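Local coordinates for uncharacterized conserved protein (Sinorhizobium meliloti, PDB 4EZB) that is of unknown function but may be an oxidoreductase, its N-terminal sheet resembling a nucleotide-binding Rossmann fold, at residues Ser199-Ile202 with Lys203-Ala207; Leu246-Thr249 with Phe250-Ala254; Ala289-Asp293 with Gln294-Val298; Asp300-Arg303 with Gly304-Val308. All blocks are in the same frame, centred on the assembly; numbering follows the deposited sequence.

Contact 1 of 4, residues Ser199-Ile202 with Lys203-Ala207; sequences SVMI and KGVEA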
loop_
_atom_site.group_PDB
_atom_site.type_symbol
_atom_site.label_atom_id
_atom_site.label_comp_id
_atom_site.label_asym_id
_atom_site.label_seq_id
_atom_site.Cartn_x
_atom_site.Cartn_y
_atom_site.Cartn_z
ATOM N N SER A 199 3.986 -7.364 8.284
ATOM C CA SER A 199 4.880 -6.300 7.801
ATOM C C SER A 199 4.482 -5.718 6.475
ATOM O O SER A 199 4.724 -4.538 6.218
ATOM C CB SER A 199 6.295 -6.830 7.650
ATOM O OG SER A 199 7.042 -6.501 8.790
ATOM N N VAL A 200 3.869 -6.552 5.637
ATOM C CA VAL A 200 3.537 -6.187 4.269
ATOM C C VAL A 200 2.534 -5.049 4.208
ATOM O O VAL A 200 2.735 -4.080 3.477
ATOM C CB VAL A 200 3.059 -7.420 3.470
ATOM C CG1 VAL A 200 2.480 -7.032 2.110
ATOM C CG2 VAL A 200 4.227 -8.370 3.306
HETATM N N MSE A 201 1.473 -5.160 4.994
HETATM C CA MSE A 201 0.452 -4.117 5.065
HETATM C C MSE A 201 0.999 -2.860 5.685
HETATM O O MSE A 201 0.753 -1.758 5.202
HETATM C CB MSE A 201 -0.698 -4.640 5.912
HETATM C CG MSE A 201 -1.570 -5.618 5.120
HETATM SE SE MSE A 201 -2.377 -4.781 3.514
HETATM C CE MSE A 201 -3.038 -3.061 4.238
ATOM N N ILE A 202 1.767 -3.021 6.753
ATOM C CA ILE A 202 2.209 -1.892 7.551
ATOM C C ILE A 202 3.279 -1.078 6.817
ATOM O O ILE A 202 3.155 0.118 6.675
ATOM C CB ILE A 202 2.697 -2.354 8.953
ATOM C CG1 ILE A 202 1.556 -3.085 9.719
ATOM C CG2 ILE A 202 3.262 -1.171 9.722
ATOM C CD1 ILE A 202 1.948 -3.693 11.060
ATOM N N LYS A 203 4.310 -1.752 6.345
ATOM C CA LYS A 203 5.369 -1.124 5.568
ATOM C C LYS A 203 4.991 -0.810 4.117
ATOM O O LYS A 203 5.639 0.043 3.458
ATOM C CB LYS A 203 6.604 -2.026 5.577
ATOM C CG LYS A 203 7.569 -1.742 6.730
ATOM C CD LYS A 203 7.148 -2.398 8.030
ATOM C CE LYS A 203 8.354 -2.741 8.902
ATOM N NZ LYS A 203 7.886 -3.708 9.929
ATOM N N GLY A 204 3.993 -1.534 3.617
ATOM C CA GLY A 204 3.415 -1.285 2.314
ATOM C C GLY A 204 2.737 0.061 2.353
ATOM O O GLY A 204 2.941 0.895 1.476
ATOM N N VAL A 205 1.930 0.282 3.377
ATOM C CA VAL A 205 1.304 1.574 3.536
ATOM C C VAL A 205 2.276 2.746 3.673
ATOM O O VAL A 205 2.031 3.843 3.151
ATOM C CB VAL A 205 0.359 1.592 4.757
ATOM C CG1 VAL A 205 0.034 3.020 5.148
ATOM C CG2 VAL A 205 -0.933 0.862 4.420
ATOM N N GLU A 206 3.343 2.526 4.438
ATOM C CA GLU A 206 4.370 3.526 4.635
ATOM C C GLU A 206 5.043 3.861 3.299
ATOM O O GLU A 206 5.269 5.028 2.977
ATOM C CB GLU A 206 5.385 2.958 5.629
ATOM C CG GLU A 206 6.685 3.725 5.827
ATOM C CD GLU A 206 7.693 2.944 6.699
ATOM O OE1 GLU A 206 7.380 1.820 7.144
ATOM O OE2 GLU A 206 8.824 3.435 6.937
ATOM N N ALA A 207 5.378 2.826 2.543
ATOM C CA ALA A 207 5.953 2.955 1.203
ATOM C C ALA A 207 4.995 3.680 0.235
ATOM O O ALA A 207 5.433 4.536 -0.543
ATOM C CB ALA A 207 6.279 1.569 0.654
#
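S199 and K203 sit one turn apart in a continuous alpha-helix, where K203 N donates to S199 O at 2.8 Å with an N-H...O angle of 158°, V205 N and E206 N repeat the i to i+4 pattern onto M201 O and I202 O, and the bond from G204 N to V200 O is weak in angle. The lysine and serine are tied a second time through their side chains. K203 NZ donates to S199 OG at 3.1 Å, because the lysine chain folds at chi2 (82°) and runs back toward the preceding turn, its CD lying 3.7 Å from S199 O. The short serine hydroxyl suits a buried position beside this ammonium group, whose charge is met by E259 in a salt bridge. V205 packs differently: its CG2 branch lies 3.2 Å from M201 O, and 4.5 Å from the CE methyl of selenomethionine M201, a loose apolar approach. E206 turns its carboxylate to helix 238-268, in a salt bridge with R256 and a hydrogen bond with T249. These residues form a buried middle portion of helix 190-218: V200 and K203 touch both helix 275-291 and helix 238-268, I202 packs on Y245 of the latter, and V200, M201, I202 and A207 meet the second subunit, so the helix lies between its own helical bundle and the dimer partner.

Contact 2 of 4, residues Leu246-Thr249 with Phe250-Ala254; sequences LSRT and FEHGA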
loop_
_atom_site.group_PDB
_atom_site.type_symbol
_atom_site.label_atom_id
_atom_site.label_comp_id
_atom_site.label_asym_id
_atom_site.label_seq_id
_atom_site.Cartn_x
_atom_site.Cartn_y
_atom_site.Cartn_z
ATOM N N LEU A 246 6.152 8.122 8.292
ATOM C CA LEU A 246 7.298 8.753 7.693
ATOM C C LEU A 246 8.372 8.994 8.766
ATOM O O LEU A 246 9.555 8.898 8.474
ATOM C CB LEU A 246 6.889 10.066 7.017
ATOM C CG LEU A 246 6.645 10.128 5.497
ATOM C CD1 LEU A 246 6.336 8.799 4.837
ATOM C CD2 LEU A 246 5.559 11.143 5.175
ATOM N N SER A 247 7.975 9.273 10.010
ATOM C CA SER A 247 8.976 9.446 11.073
ATOM C C SER A 247 9.627 8.107 11.416
ATOM O O SER A 247 10.798 8.053 11.789
ATOM C CB SER A 247 8.378 10.097 12.307
ATOM O OG SER A 247 7.647 9.142 13.021
ATOM N N ARG A 248 8.871 7.030 11.245
ATOM C CA ARG A 248 9.398 5.687 11.320
ATOM C C ARG A 248 10.443 5.420 10.217
ATOM O O ARG A 248 11.486 4.812 10.484
ATOM C CB ARG A 248 8.240 4.680 11.221
ATOM C CG ARG A 248 8.166 3.693 12.368
ATOM C CD ARG A 248 7.788 4.318 13.709
ATOM N NE ARG A 248 8.486 3.621 14.794
ATOM C CZ ARG A 248 8.121 2.446 15.315
ATOM N NH1 ARG A 248 7.033 1.813 14.876
ATOM N NH2 ARG A 248 8.847 1.901 16.287
ATOM N N THR A 249 10.159 5.849 8.985
ATOM C CA THR A 249 11.142 5.764 7.884
ATOM C C THR A 249 12.396 6.589 8.200
ATOM O O THR A 249 13.517 6.146 7.933
ATOM C CB THR A 249 10.581 6.262 6.538
ATOM O OG1 THR A 249 9.269 5.732 6.332
ATOM C CG2 THR A 249 11.489 5.844 5.361
ATOM N N PHE A 250 12.205 7.779 8.771
ATOM C CA PHE A 250 13.323 8.640 9.143
ATOM C C PHE A 250 14.233 7.923 10.154
ATOM O O PHE A 250 15.405 7.660 9.872
ATOM C CB PHE A 250 12.817 9.986 9.706
ATOM C CG PHE A 250 13.913 10.905 10.197
ATOM C CD1 PHE A 250 14.974 11.271 9.367
ATOM C CD2 PHE A 250 13.873 11.427 11.482
ATOM C CE1 PHE A 250 15.979 12.115 9.813
ATOM C CE2 PHE A 250 14.880 12.275 11.935
ATOM C CZ PHE A 250 15.930 12.619 11.099
ATOM N N GLU A 251 13.655 7.574 11.302
ATOM C CA GLU A 251 14.395 7.008 12.417
ATOM C C GLU A 251 14.899 5.586 12.137
ATOM O O GLU A 251 16.097 5.349 12.151
ATOM C CB GLU A 251 13.552 7.062 13.691
ATOM C CG GLU A 251 14.373 7.321 14.942
ATOM C CD GLU A 251 13.588 7.119 16.228
ATOM O OE1 GLU A 251 12.381 6.791 16.162
ATOM O OE2 GLU A 251 14.189 7.282 17.315
ATOM N N HIS A 252 13.995 4.653 11.858
ATOM C CA HIS A 252 14.360 3.227 11.798
ATOM C C HIS A 252 14.370 2.661 10.387
ATOM O O HIS A 252 14.220 1.456 10.208
ATOM C CB HIS A 252 13.409 2.374 12.656
ATOM C CG HIS A 252 13.152 2.927 14.026
ATOM N ND1 HIS A 252 11.921 3.424 14.408
ATOM C CD2 HIS A 252 13.961 3.060 15.104
ATOM C CE1 HIS A 252 11.985 3.841 15.659
ATOM N NE2 HIS A 252 13.212 3.633 16.105
ATOM N N GLY A 253 14.544 3.514 9.382
ATOM C CA GLY A 253 14.413 3.071 7.990
ATOM C C GLY A 253 15.275 1.871 7.639
ATOM O O GLY A 253 14.849 0.987 6.881
ATOM N N ALA A 254 16.487 1.845 8.192
ATOM C CA ALA A 254 17.435 0.762 7.944
ATOM C C ALA A 254 16.844 -0.593 8.373
ATOM O O ALA A 254 16.701 -1.497 7.540
ATOM C CB ALA A 254 18.760 1.033 8.644
#
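R248 and H252, one helical turn apart, are linked first through the backbone: H252 N donates to R248 O at 2.9 Å. The neighbouring bonds, F250 N to L246 O and E251 N to S247 O, are equally short, and the latter is nearly straight at 174°. Among the polar side chains, R248 NE reaches the edge of the H252 ring, 3.5 Å from ND1, with the guanidinium and ring planes almost perpendicular (86°). The arginine gets there by bending at chi2 and chi3, which turns a long flexible chain along the partly exposed side of the helix; E251 CB covers one face of the imidazole, 4.0 Å above its plane. T249 faces inward instead. Its OG1 lies beside its own backbone N (chi1 -45°) and bonds Y245 O as well as E206, a use of the hydroxyl that suits a buried helix position. In the apolar group, F250 swings its ring away from the preceding turn toward M291, L296 and V298, while L246 packs on Y302, F305 and V306. The result is an amphipathic alpha-helix of the DUF1932 family, with charged groups on its outer side and aliphatic and aromatic groups turned into an all-helical bundle.

Contact 3 of 4, residues Ala289-Asp293 with Gln294-Val298; sequences AAMKD and QGLSV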
loop_
_atom_site.group_PDB
_atom_site.type_symbol
_atom_site.label_atom_id
_atom_site.label_comp_id
_atom_site.label_asym_id
_atom_site.label_seq_id
_atom_site.Cartn_x
_atom_site.Cartn_y
_atom_site.Cartn_z
ATOM N N ALA A 289 17.601 6.878 3.186
ATOM C CA ALA A 289 18.838 7.457 2.639
ATOM C C ALA A 289 18.619 8.925 2.268
ATOM O O ALA A 289 19.388 9.807 2.672
ATOM C CB ALA A 289 19.323 6.651 1.427
ATOM N N ALA A 290 17.554 9.176 1.510
ATOM C CA ALA A 290 17.197 10.513 1.073
ATOM C C ALA A 290 17.103 11.511 2.229
ATOM O O ALA A 290 17.504 12.669 2.084
ATOM C CB ALA A 290 15.880 10.471 0.300
HETATM N N MSE A 291 16.600 11.059 3.377
HETATM C CA MSE A 291 16.361 11.967 4.507
HETATM C C MSE A 291 17.518 12.182 5.467
HETATM O O MSE A 291 17.495 13.143 6.236
HETATM C CB MSE A 291 15.152 11.473 5.281
HETATM C CG MSE A 291 13.883 11.706 4.459
HETATM SE SE MSE A 291 12.302 11.385 5.609
HETATM C CE MSE A 291 12.385 9.411 5.496
ATOM N N LYS A 292 18.523 11.306 5.440
ATOM C CA LYS A 292 19.695 11.414 6.328
ATOM C C LYS A 292 20.485 12.697 6.054
ATOM O O LYS A 292 20.660 13.073 4.894
ATOM C CB LYS A 292 20.625 10.203 6.150
ATOM C CG LYS A 292 20.298 8.969 6.993
ATOM C CD LYS A 292 21.289 8.715 8.136
ATOM C CE LYS A 292 22.753 8.681 7.673
ATOM N NZ LYS A 292 23.733 8.142 8.663
ATOM N N ASP A 293 20.951 13.356 7.121
ATOM C CA ASP A 293 21.836 14.564 7.040
ATOM C C ASP A 293 21.187 15.763 6.321
ATOM O O ASP A 293 21.848 16.493 5.572
ATOM C CB ASP A 293 23.204 14.220 6.413
ATOM C CG ASP A 293 24.053 13.275 7.289
ATOM O OD1 ASP A 293 24.728 13.750 8.233
ATOM O OD2 ASP A 293 24.074 12.054 7.012
ATOM N N GLN A 294 19.890 15.946 6.561
ATOM C CA GLN A 294 19.087 17.013 5.948
ATOM C C GLN A 294 18.482 17.941 7.012
ATOM O O GLN A 294 17.647 18.787 6.702
ATOM C CB GLN A 294 17.966 16.419 5.070
ATOM C CG GLN A 294 18.428 15.480 3.956
ATOM C CD GLN A 294 19.344 16.165 2.955
ATOM O OE1 GLN A 294 18.992 17.198 2.386
ATOM N NE2 GLN A 294 20.532 15.591 2.737
ATOM N N GLY A 295 18.902 17.757 8.265
ATOM C CA GLY A 295 18.473 18.610 9.376
ATOM C C GLY A 295 17.053 18.360 9.831
ATOM O O GLY A 295 16.442 19.216 10.475
ATOM N N LEU A 296 16.529 17.184 9.484
ATOM C CA LEU A 296 15.190 16.754 9.885
ATOM C C LEU A 296 15.226 16.184 11.284
ATOM O O LEU A 296 16.274 15.738 11.743
ATOM C CB LEU A 296 14.694 15.656 8.950
ATOM C CG LEU A 296 14.364 16.048 7.513
ATOM C CD1 LEU A 296 14.162 14.786 6.682
ATOM C CD2 LEU A 296 13.122 16.936 7.502
ATOM N N SER A 297 14.065 16.169 11.936
ATOM C CA SER A 297 13.881 15.606 13.274
ATOM C C SER A 297 12.680 14.639 13.242
ATOM O O SER A 297 11.732 14.875 12.480
ATOM C CB SER A 297 13.647 16.756 14.263
ATOM O OG SER A 297 12.980 16.335 15.439
ATOM N N VAL A 298 12.707 13.570 14.051
ATOM C CA VAL A 298 11.600 12.579 14.083
ATOM C C VAL A 298 10.258 13.253 14.407
ATOM O O VAL A 298 9.182 12.728 14.109
ATOM C CB VAL A 298 11.852 11.404 15.071
ATOM C CG1 VAL A 298 13.202 10.744 14.817
ATOM C CG2 VAL A 298 11.762 11.864 16.519
HETATM O O HOH W 1 18.001 14.753 8.478
#
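A type II beta turn from M291 to Q294 ends helix 275-291 and starts the loop leading to helix 301-312; across it, M291 meets L296 and Q294 folds back on the turn. K292 is the first residue to leave helical backbone angles, and D293 takes the positive phi (62°) of the turn's third position, which aspartate, like asparagine and glycine, tolerates better than most residues. The apolar contact is made by one methyl: L296 CD1 approaches M291 CB at 3.7 Å and lies 4.0 Å from its SE, the two side chains crossing at about a right angle. Leucine and selenomethionine suit this place because both also reach the helices around them, M291 touching F305 and L309, and L296 touching F250. Q294 has a polar task. Its chi1 (-57°) sets CG 3.4 Å from M291 O, and the bend at chi2 turns the amide back so that NE2 makes a weak bond to K292 O at 3.3 Å. G295 follows with a positive phi of 74°, a backbone shape that glycine adopts readily, after which L296 lies back against the helix end. R312 of the last helix donates to A290 O, tying the end of helix 275-291 to its neighbour. A single water joins both sides of the turn: it donates to M291 O at 2.8 Å and accepts from Q294 N at 2.9 Å and from L296 N at 3.0 Å.

Contact 4 of 4, residues Asp300-Arg303 with Gly304-Val308; sequences DGYR and GFVPV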
loop_
_atom_site.group_PDB
_atom_site.type_symbol
_atom_site.label_atom_id
_atom_site.label_comp_id
_atom_site.label_asym_id
_atom_site.label_seq_id
_atom_site.Cartn_x
_atom_site.Cartn_y
_atom_site.Cartn_z
ATOM N N ASP A 300 9.253 16.084 13.118
ATOM C CA ASP A 300 8.964 17.077 12.065
ATOM C C ASP A 300 7.677 16.917 11.226
ATOM O O ASP A 300 7.233 17.888 10.574
ATOM C CB ASP A 300 10.171 17.234 11.131
ATOM C CG ASP A 300 11.219 18.178 11.686
ATOM O OD1 ASP A 300 10.845 19.138 12.387
ATOM O OD2 ASP A 300 12.420 17.965 11.419
ATOM N N GLY A 301 7.092 15.719 11.231
ATOM C CA GLY A 301 5.863 15.451 10.472
ATOM C C GLY A 301 6.059 15.396 8.965
ATOM O O GLY A 301 7.170 15.652 8.462
ATOM N N TYR A 302 4.980 15.075 8.239
ATOM C CA TYR A 302 5.014 15.023 6.767
ATOM C C TYR A 302 5.282 16.406 6.153
ATOM O O TYR A 302 6.066 16.518 5.198
ATOM C CB TYR A 302 3.727 14.389 6.180
ATOM C CG TYR A 302 2.528 15.317 6.165
ATOM C CD1 TYR A 302 1.650 15.366 7.237
ATOM C CD2 TYR A 302 2.292 16.163 5.077
ATOM C CE1 TYR A 302 0.563 16.213 7.227
ATOM C CE2 TYR A 302 1.212 17.021 5.058
ATOM C CZ TYR A 302 0.346 17.044 6.133
ATOM O OH TYR A 302 -0.743 17.898 6.117
ATOM N N ARG A 303 4.676 17.455 6.714
ATOM C CA ARG A 303 4.970 18.820 6.276
ATOM C C ARG A 303 6.477 19.045 6.232
ATOM O O ARG A 303 6.966 19.689 5.319
ATOM C CB ARG A 303 4.286 19.862 7.159
ATOM C CG ARG A 303 2.780 19.898 6.957
ATOM C CD ARG A 303 2.103 20.738 8.031
ATOM N NE ARG A 303 0.645 20.804 7.871
ATOM C CZ ARG A 303 -0.238 19.964 8.430
ATOM N NH1 ARG A 303 0.166 18.953 9.206
ATOM N NH2 ARG A 303 -1.542 20.127 8.199
ATOM N N GLY A 304 7.204 18.460 7.188
ATOM C CA GLY A 304 8.671 18.465 7.199
ATOM C C GLY A 304 9.332 17.483 6.247
ATOM O O GLY A 304 10.155 17.890 5.436
ATOM N N PHE A 305 8.975 16.191 6.321
ATOM C CA PHE A 305 9.664 15.152 5.515
ATOM C C PHE A 305 9.430 15.225 3.994
ATOM O O PHE A 305 10.345 14.963 3.179
ATOM C CB PHE A 305 9.290 13.728 5.986
ATOM C CG PHE A 305 9.479 13.484 7.464
ATOM C CD1 PHE A 305 10.741 13.513 8.040
ATOM C CD2 PHE A 305 8.388 13.195 8.273
ATOM C CE1 PHE A 305 10.906 13.282 9.403
ATOM C CE2 PHE A 305 8.540 12.972 9.632
ATOM C CZ PHE A 305 9.802 13.020 10.200
ATOM N N VAL A 306 8.185 15.521 3.623
ATOM C CA VAL A 306 7.750 15.377 2.243
ATOM C C VAL A 306 8.540 16.290 1.302
ATOM O O VAL A 306 9.005 15.825 0.252
ATOM C CB VAL A 306 6.202 15.475 2.099
ATOM C CG1 VAL A 306 5.783 15.548 0.639
ATOM C CG2 VAL A 306 5.543 14.255 2.718
ATOM N N PRO A 307 8.744 17.575 1.676
ATOM C CA PRO A 307 9.536 18.423 0.756
ATOM C C PRO A 307 10.964 17.925 0.591
ATOM O O PRO A 307 11.567 18.059 -0.486
ATOM C CB PRO A 307 9.493 19.802 1.414
ATOM C CG PRO A 307 8.212 19.782 2.181
ATOM C CD PRO A 307 8.065 18.376 2.705
ATOM N N VAL A 308 11.485 17.314 1.645
ATOM C CA VAL A 308 12.821 16.776 1.579
ATOM C C VAL A 308 12.859 15.577 0.630
ATOM O O VAL A 308 13.699 15.552 -0.278
ATOM C CB VAL A 308 13.418 16.490 2.969
ATOM C CG1 VAL A 308 14.676 15.640 2.840
ATOM C CG2 VAL A 308 13.732 17.803 3.671
#
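V306 N donates to Y302 O at 2.8 Å, in the carbonyl plane and with an N-H...O angle of 165°, a well-formed bond in the first turns of helix 301-312. One residue earlier, F305 N donates to G301 O, although the position of that oxygen is less sure. The bond before it is poorer: G304 N reaches D300 O at 3.4 Å, weakly. G301 has a positive phi (72°), readily accepted by glycine, and D300 beside it spends its OD2 on S297 N in the preceding loop. G304 suits the next turn because it has no side chain to press on the carbonyls of D300 and G301. P307 has no N-H to give, and the helix is kinked there; its ring carbon CD instead packs 3.1 Å from R303 O. Tyrosine Y302 holds its CG between backbone N and carbonyl carbon (chi1 78°), which carries its phenol away from the next turn to E223, where OH is hydrogen-bonded. The methyl V306 CG2 lies at the edge of the Y302 ring and 3.9 Å from Y302 CB. Over one face of that ring, offset toward its rim, lies R303 CG, 3.7 Å above the plane. Y302 OH in turn sits over the centre of the R303 guanidinium, 3.0 Å above its plane, a stacked position and not a hydrogen bond. Around this turn, Y302 and F305 pack onto helix 238-268, where D243 accepts from Y302 N; V306 and P307 lean on helix 190-218, and V308 meets the loop that precedes the helix.

In the fold
Contacts 2, 3 and 4 gather round one shared apolar cluster: their centres are about 10 to 12 Å apart, and F305 of contact 4 touches both L246 of contact 2 and M291 of contact 3, with M291 SE 3.6 Å from F305 CD1. The F250 ring of contact 2 extends the cluster under the loop, F250 CZ lying 3.2 Å from L296 O. Contact 1 joins from the dimer side through E206, whose OE2 makes a probable hydrogen bond, modelled unusually short, to T249 OG1 of contact 2; it touches neither contact 3 nor contact 4, whose centres lie about 21 and 19 Å from its own. All four belong to the helical C-terminal part, in series along the chain.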